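Local coordinates for beta-ketoacyl-[acyl-carrier-protein] synthase FabY (Pseudomonas aeruginosa, PDB 4CW4) that catalyses the condensation of acetyl-CoA with malonyl-ACP into beta-acetoacetyl-ACP, the primer that starts bacterial fatty acid synthesis, at residues A[215-220]-A[305-310]; A[371-374]-A[380-383]. All blocks are in the same frame, centred on the assembly; numbering follows the deposited sequence.

Interactions 1 and 2 sit side by side, their centres 10 Å apart, in the ketosynthase part of FabY, away from the presumed catalytic residues C286, H439 and H477. Strands 307-314 and 366-374 are antiparallel neighbours, and V308 O lies 2.8 Å from L372 N, a probable backbone hydrogen bond that ties 305-310 to 371-374. A salt bridge joins the same two segments: R306 NE is 2.8 Å from D374 OD2. The other two segments meet as well, with N216 CG packing at 3.7 Å on L381 CD2. The loop 215-220 and the helix end 380-383 therefore touch each other, and each rests on one of the paired strands.

Interaction 1: A[215-220]-A[305-310]; sequences DNVQPD and ARVVIV
V217 and R306 mark the closest backbone approach, with their CA atoms 7.2 Å apart. At that spacing the segments meet through side chains alone, with no hydrogen bond across. Residues 215-220 form the connection between helix 210-215 and strand 222-225, while 305-310 runs into strand 307-314. Both V217 and R306 turn their CB toward the opposite segment, and the two side chains lie alongside one another, pointing opposite ways.

The touching is done by one methyl of V217. CG1 stands anti to the carbonyl carbon (chi1 -60°), which places it 4.1 Å from R306 CB, against the aliphatic root of the arginine. The same methyl also meets V307 CG2 at 4.3 Å, so it contacts two consecutive residues where the chain enters the strand. Farther out, the R306 chain bends at chi3 (72°) and delivers its guanidinium to D374, whose OD2 makes a salt bridge with NE. The arginine thus contributes carbon to the buried contact and keeps its charge for a carboxylate outside it.

L377 of helix 375-381 touches V217, R306 and V307 alike, and I222 of strand 222-225 packs on both valines. That strand pairs in parallel with 307-314, so the contact joins the loop leading into one strand to the start of its neighbour, with helix 375-381 packed against both.

Interaction 2: A[371-374]-A[380-383]; sequences VLMD and RLGA
L381 and A383 meet the end of the M373 side chain, and the residues around them set up that meeting. R380, in the last turn of helix 375-381, sends its NH1 to the backbone O of N216, which ties the helix end to the loop 215-220. L381 follows, its CB directed at the strand; CD1 lies 3.9 Å from M373 CE and 4.1 Å from M373 SD, with the two side chains roughly perpendicular to each other. At G382 the helix stops in a Schellman motif, with positive phi (69°) and two bonds back into the last turn. The reversal brings A383 round to the strand, where its CB comes within 4.1 Å of M373 SD. With chi2 at -179° SD stands well out from the strand, near A383, and chi3 at 177° carries CE on to L381.

At the other end of the same helix, D374 serves as N-cap through OD1 and the N of L377. Strand 366-374 runs directly into helix 375-381, and the chain folds back so that the helix end packs against M373. Across these two segments the thioether meets aliphatic carbon: this contact is one of apolar burial and carries no directional bond.

Interaction 1: A[215-220]-A[305-310]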
loop_
_atom_site.group_PDB
_atom_site.type_symbol
_atom_site.label_atom_id
_atom_site.label_comp_id
_atom_site.label_asym_id
_atom_site.label_seq_id
_atom_site.Cartn_x
_atom_site.Cartn_y
_atom_site.Cartn_z
ATOM N N ASP A 215 -2.889 -22.520 -19.056
ATOM C CA ASP A 215 -3.187 -23.947 -19.259
ATOM C C ASP A 215 -2.116 -24.862 -18.630
ATOM O O ASP A 215 -2.346 -26.060 -18.427
ATOM C CB ASP A 215 -3.244 -24.283 -20.758
ATOM C CG ASP A 215 -4.577 -23.944 -21.414
ATOM O OD1 ASP A 215 -5.569 -23.646 -20.721
ATOM O OD2 ASP A 215 -4.617 -23.992 -22.666
ATOM N N ASN A 216 -0.939 -24.300 -18.353
ATOM C CA ASN A 216 0.177 -25.085 -17.837
ATOM C C ASN A 216 0.415 -25.003 -16.336
ATOM O O ASN A 216 1.363 -25.599 -15.841
ATOM C CB ASN A 216 1.465 -24.733 -18.578
ATOM C CG ASN A 216 1.640 -25.545 -19.848
ATOM O OD1 ASN A 216 2.285 -26.596 -19.847
ATOM N ND2 ASN A 216 1.049 -25.074 -20.930
ATOM N N VAL A 217 -0.444 -24.285 -15.615
ATOM C CA VAL A 217 -0.318 -24.165 -14.158
ATOM C C VAL A 217 -1.696 -24.301 -13.506
ATOM O O VAL A 217 -2.713 -24.272 -14.199
ATOM C CB VAL A 217 0.358 -22.823 -13.754
ATOM C CG1 VAL A 217 1.758 -22.732 -14.362
ATOM C CG2 VAL A 217 -0.474 -21.623 -14.162
ATOM N N GLN A 218 -1.736 -24.481 -12.189
ATOM C CA GLN A 218 -3.004 -24.456 -11.464
ATOM C C GLN A 218 -3.515 -23.015 -11.338
ATOM O O GLN A 218 -2.742 -22.058 -11.429
ATOM C CB GLN A 218 -2.880 -25.126 -10.091
ATOM C CG GLN A 218 -2.477 -26.595 -10.222
ATOM C CD GLN A 218 -2.559 -27.377 -8.933
ATOM O OE1 GLN A 218 -3.240 -26.989 -8.011
ATOM N NE2 GLN A 218 -1.833 -28.480 -8.868
ATOM N N PRO A 219 -4.833 -22.852 -11.169
ATOM C CA PRO A 219 -5.374 -21.482 -11.175
ATOM C C PRO A 219 -4.817 -20.557 -10.082
ATOM O O PRO A 219 -4.753 -19.343 -10.282
ATOM C CB PRO A 219 -6.884 -21.699 -10.957
ATOM C CG PRO A 219 -7.134 -23.069 -11.492
ATOM C CD PRO A 219 -5.895 -23.873 -11.136
ATOM N N ASP A 220 -4.424 -21.128 -8.951
ATOM C CA ASP A 220 -3.870 -20.356 -7.851
ATOM C C ASP A 220 -2.376 -20.098 -7.984
ATOM O O ASP A 220 -1.799 -19.454 -7.118
ATOM C CB ASP A 220 -4.174 -21.026 -6.505
ATOM C CG ASP A 220 -3.581 -22.424 -6.383
ATOM O OD1 ASP A 220 -3.316 -23.059 -7.425
ATOM O OD2 ASP A 220 -3.433 -22.902 -5.226
ATOM N N ALA A 305 3.540 -20.008 -6.129
ATOM C CA ALA A 305 3.188 -19.521 -7.465
ATOM C C ALA A 305 4.291 -19.838 -8.452
ATOM O O ALA A 305 5.465 -19.915 -8.089
ATOM C CB ALA A 305 2.903 -18.012 -7.456
ATOM N N ARG A 306 3.905 -20.005 -9.705
ATOM C CA ARG A 306 4.832 -20.379 -10.756
ATOM C C ARG A 306 5.011 -19.291 -11.801
ATOM O O ARG A 306 6.019 -19.311 -12.531
ATOM C CB ARG A 306 4.351 -21.653 -11.418
ATOM C CG ARG A 306 4.266 -22.821 -10.430
ATOM C CD ARG A 306 4.158 -24.168 -11.097
ATOM N NE ARG A 306 5.441 -24.526 -11.700
ATOM C CZ ARG A 306 5.769 -25.731 -12.157
ATOM N NH1 ARG A 306 4.907 -26.738 -12.108
ATOM N NH2 ARG A 306 6.980 -25.933 -12.655
ATOM N N VAL A 307 4.038 -18.383 -11.904
ATOM C CA VAL A 307 4.095 -17.261 -12.836
ATOM C C VAL A 307 3.755 -16.029 -12.045
ATOM O O VAL A 307 2.703 -15.988 -11.404
ATOM C CB VAL A 307 3.087 -17.400 -13.995
ATOM C CG1 VAL A 307 3.216 -16.233 -14.977
ATOM C CG2 VAL A 307 3.296 -18.729 -14.699
ATOM N N VAL A 308 4.643 -15.041 -12.066
ATOM C CA VAL A 308 4.446 -13.849 -11.265
ATOM C C VAL A 308 4.670 -12.598 -12.103
ATOM O O VAL A 308 5.711 -12.434 -12.735
ATOM C CB VAL A 308 5.406 -13.785 -10.048
ATOM C CG1 VAL A 308 5.079 -12.550 -9.199
ATOM C CG2 VAL A 308 5.336 -15.048 -9.213
ATOM N N ILE A 309 3.682 -11.710 -12.095
ATOM C CA ILE A 309 3.827 -10.405 -12.738
ATOM C C ILE A 309 4.118 -9.438 -11.607
ATOM O O ILE A 309 3.312 -9.302 -10.681
ATOM C CB ILE A 309 2.565 -9.987 -13.499
ATOM C CG1 ILE A 309 2.395 -10.811 -14.802
ATOM C CG2 ILE A 309 2.644 -8.508 -13.893
ATOM C CD1 ILE A 309 2.156 -12.308 -14.621
ATOM N N VAL A 310 5.289 -8.810 -11.651
ATOM C CA VAL A 310 5.714 -7.888 -10.601
ATOM C C VAL A 310 6.023 -6.535 -11.212
ATOM O O VAL A 310 6.753 -6.450 -12.192
ATOM C CB VAL A 310 7.015 -8.361 -9.912
ATOM C CG1 VAL A 310 7.322 -7.488 -8.701
ATOM C CG2 VAL A 310 6.952 -9.832 -9.501
#

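Interaction 2: A[371-374]-A[380-383]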
loop_
_atom_site.group_PDB
_atom_site.type_symbol
_atom_site.label_atom_id
_atom_site.label_comp_id
_atom_site.label_asym_id
_atom_site.label_seq_id
_atom_site.Cartn_x
_atom_site.Cartn_y
_atom_site.Cartn_z
ATOM N N VAL A 371 7.893 -10.252 -15.900
ATOM C CA VAL A 371 7.185 -11.523 -15.803
ATOM C C VAL A 371 8.195 -12.551 -15.345
ATOM O O VAL A 371 9.197 -12.756 -16.011
ATOM C CB VAL A 371 6.578 -11.950 -17.143
ATOM C CG1 VAL A 371 5.742 -13.209 -16.974
ATOM C CG2 VAL A 371 5.752 -10.835 -17.744
ATOM N N LEU A 372 7.945 -13.166 -14.195
ATOM C CA LEU A 372 8.804 -14.202 -13.648
ATOM C C LEU A 372 8.141 -15.558 -13.798
ATOM O O LEU A 372 6.917 -15.689 -13.668
ATOM C CB LEU A 372 9.057 -13.976 -12.151
ATOM C CG LEU A 372 9.546 -12.591 -11.739
ATOM C CD1 LEU A 372 9.732 -12.517 -10.229
ATOM C CD2 LEU A 372 10.855 -12.253 -12.478
ATOM N N MET A 373 8.964 -16.573 -14.038
ATOM C CA MET A 373 8.514 -17.952 -13.930
ATOM C C MET A 373 9.529 -18.740 -13.148
ATOM O O MET A 373 10.693 -18.390 -13.140
ATOM C CB MET A 373 8.383 -18.604 -15.303
ATOM C CG MET A 373 7.266 -18.090 -16.151
ATOM S SD MET A 373 7.195 -18.953 -17.732
ATOM C CE MET A 373 5.718 -18.157 -18.395
ATOM N N ASP A 374 9.098 -19.821 -12.516
ATOM C CA ASP A 374 10.072 -20.778 -12.021
ATOM C C ASP A 374 10.823 -21.424 -13.188
ATOM O O ASP A 374 10.333 -21.500 -14.315
ATOM C CB ASP A 374 9.434 -21.839 -11.127
ATOM C CG ASP A 374 8.535 -22.791 -11.874
ATOM O OD1 ASP A 374 9.030 -23.838 -12.388
ATOM O OD2 ASP A 374 7.325 -22.507 -11.930
ATOM N N ARG A 380 9.969 -25.879 -19.631
ATOM C CA ARG A 380 8.861 -26.556 -20.287
ATOM C C ARG A 380 8.265 -25.747 -21.448
ATOM O O ARG A 380 7.924 -26.311 -22.483
ATOM C CB ARG A 380 7.755 -26.892 -19.271
ATOM C CG ARG A 380 6.723 -27.844 -19.828
ATOM C CD ARG A 380 5.412 -27.840 -19.076
ATOM N NE ARG A 380 5.573 -27.902 -17.636
ATOM C CZ ARG A 380 4.612 -27.581 -16.772
ATOM N NH1 ARG A 380 3.418 -27.197 -17.202
ATOM N NH2 ARG A 380 4.844 -27.646 -15.474
ATOM N N LEU A 381 8.153 -24.435 -21.275
ATOM C CA LEU A 381 7.444 -23.597 -22.237
ATOM C C LEU A 381 8.349 -22.981 -23.276
ATOM O O LEU A 381 7.859 -22.351 -24.211
ATOM C CB LEU A 381 6.708 -22.457 -21.539
ATOM C CG LEU A 381 5.632 -22.859 -20.538
ATOM C CD1 LEU A 381 4.956 -21.604 -19.990
ATOM C CD2 LEU A 381 4.623 -23.801 -21.162
ATOM N N GLY A 382 9.658 -23.157 -23.136
ATOM C CA GLY A 382 10.576 -22.481 -24.037
ATOM C C GLY A 382 10.611 -20.962 -23.808
ATOM O O GLY A 382 10.889 -20.193 -24.747
ATOM N N ALA A 383 10.315 -20.519 -22.591
ATOM C CA ALA A 383 10.338 -19.092 -22.263
ATOM C C ALA A 383 11.764 -18.569 -22.331
ATOM O O ALA A 383 12.717 -19.251 -21.923
ATOM C CB ALA A 383 9.798 -18.867 -20.869
#